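Local atomic coordinates of putative short-chain oxidoreductase (Thermus thermophilus, PDB entry 2YUT), a protein that probably acts as an NADP(H)-dependent oxidoreductase of the short-chain dehydrogenase/reductase family, binding NADP in a Rossmann-fold pocket. Residues A[88-91]-A[92-96]. Residues are numbered along the deposited sequence; the frame is centred on the assembly and turned at random.
Sequences DLVE and EMLAA
The carboxylate of Glu92 turns one face toward the backbone of Asp88: its carbon CD is 3.7 Å from Asp88 O, which approaches that face at a slant. At one end of the group, Glu92 OE1 lies 4.0 Å from Leu89 CA, a loose van der Waals approach. The Asp88 carboxylate is on the same side, yet Asp88 OD2 and Glu92 OE2 stay 5.7 Å apart; with like charges so near, each would tend to make the other slightly easier to protonate. Glu92 gets back here because its CG is turned beside the backbone N (chi1 -60°) and the chain then runs on extended. Beneath these side chains the peptide groups make regular i to i+4 helical bonds. Glu92 N gives to Asp88 O, Met93 N to Leu89 O at 2.9 Å, and Ala95 N to Glu91 O. This is the opening part of helix 89-107, which in the Rossmann fold of short-chain dehydrogenases follows strand 67-72 and here packs on helix 132-153. Leu89 and Met93 both touch Ala133 of that helix. Met93, built as selenomethionine, bends at chi2 and chi3, bringing its terminal CE to within 4.1 Å of Leu89 CD1 as the two side chains pass at an angle. One residue further round, Val90 and Leu94 lie alongside each other and point the same way, with Val90 CG1 3.9 Å from Leu94 CD2. Their surface meets the second subunit: Val90 packs on Tyr144 of that chain, and Leu94 on the Leu94 of that chain. Toward the cofactor, the side chain of Ala95 is about 6 Å from the bound NADP, and Ala95 CB lies 3.3 Å from Glu91 O.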
loop_
_atom_site.group_PDB
_atom_site.type_symbol
_atom_site.label_atom_id
_atom_site.label_comp_id
_atom_site.label_asym_id
_atom_site.label_seq_id
_atom_site.Cartn_x
_atom_site.Cartn_y
_atom_site.Cartn_z
ATOM N N ASP A 88 2.197 10.383 11.884
ATOM C CA ASP A 88 2.955 9.792 10.788
ATOM C C ASP A 88 2.799 8.277 10.792
ATOM O O ASP A 88 3.704 7.556 10.375
ATOM C CB ASP A 88 4.439 10.138 10.922
ATOM C CG ASP A 88 4.677 11.616 11.132
ATOM O OD1 ASP A 88 4.231 12.419 10.284
ATOM O OD2 ASP A 88 5.312 11.973 12.147
ATOM N N LEU A 89 1.649 7.802 11.265
ATOM C CA LEU A 89 1.381 6.369 11.341
ATOM C C LEU A 89 1.392 5.690 9.971
ATOM O O LEU A 89 1.950 4.603 9.821
ATOM C CB LEU A 89 0.034 6.119 12.029
ATOM C CG LEU A 89 -0.318 4.659 12.332
ATOM C CD1 LEU A 89 0.675 4.089 13.325
ATOM C CD2 LEU A 89 -1.720 4.571 12.898
ATOM N N VAL A 90 0.781 6.328 8.975
ATOM C CA VAL A 90 0.734 5.755 7.635
ATOM C C VAL A 90 2.139 5.539 7.073
ATOM O O VAL A 90 2.448 4.471 6.549
ATOM C CB VAL A 90 -0.072 6.652 6.663
ATOM C CG1 VAL A 90 -0.037 6.067 5.255
ATOM C CG2 VAL A 90 -1.511 6.757 7.139
ATOM N N GLU A 91 2.998 6.544 7.196
ATOM C CA GLU A 91 4.356 6.419 6.686
ATOM C C GLU A 91 5.169 5.379 7.462
ATOM O O GLU A 91 5.971 4.653 6.875
ATOM C CB GLU A 91 5.048 7.779 6.723
ATOM C CG GLU A 91 4.323 8.823 5.885
ATOM C CD GLU A 91 4.892 10.211 6.054
ATOM O OE1 GLU A 91 6.069 10.415 5.688
ATOM O OE2 GLU A 91 4.160 11.094 6.554
ATOM N N GLU A 92 4.957 5.301 8.775
ATOM C CA GLU A 92 5.674 4.332 9.605
ATOM C C GLU A 92 5.259 2.915 9.239
ATOM O O GLU A 92 6.097 2.008 9.179
ATOM C CB GLU A 92 5.386 4.567 11.092
ATOM C CG GLU A 92 5.800 5.943 11.594
ATOM C CD GLU A 92 5.656 6.089 13.099
ATOM O OE1 GLU A 92 4.598 5.702 13.640
ATOM O OE2 GLU A 92 6.598 6.603 13.738
HETATM N N MSE A 93 3.962 2.732 8.999
HETATM C CA MSE A 93 3.421 1.427 8.640
HETATM C C MSE A 93 3.948 0.952 7.291
HETATM O O MSE A 93 4.349 -0.205 7.148
HETATM C CB MSE A 93 1.893 1.477 8.613
HETATM C CG MSE A 93 1.244 1.548 9.992
HETATM SE SE MSE A 93 1.662 0.007 11.128
HETATM C CE MSE A 93 2.999 0.848 12.249
ATOM N N LEU A 94 3.944 1.846 6.305
ATOM C CA LEU A 94 4.437 1.511 4.973
ATOM C C LEU A 94 5.932 1.196 5.012
ATOM O O LEU A 94 6.402 0.292 4.325
ATOM C CB LEU A 94 4.172 2.665 3.995
ATOM C CG LEU A 94 2.780 2.725 3.345
ATOM C CD1 LEU A 94 2.608 1.529 2.426
ATOM C CD2 LEU A 94 1.687 2.722 4.401
ATOM N N ALA A 95 6.676 1.944 5.817
ATOM C CA ALA A 95 8.112 1.720 5.933
ATOM C C ALA A 95 8.390 0.350 6.555
ATOM O O ALA A 95 9.176 -0.435 6.028
ATOM C CB ALA A 95 8.745 2.815 6.788
ATOM N N ALA A 96 7.725 0.066 7.672
ATOM C CA ALA A 96 7.920 -1.196 8.373
ATOM C C ALA A 96 7.486 -2.422 7.576
ATOM O O ALA A 96 8.221 -3.410 7.519
ATOM C CB ALA A 96 7.193 -1.168 9.716
#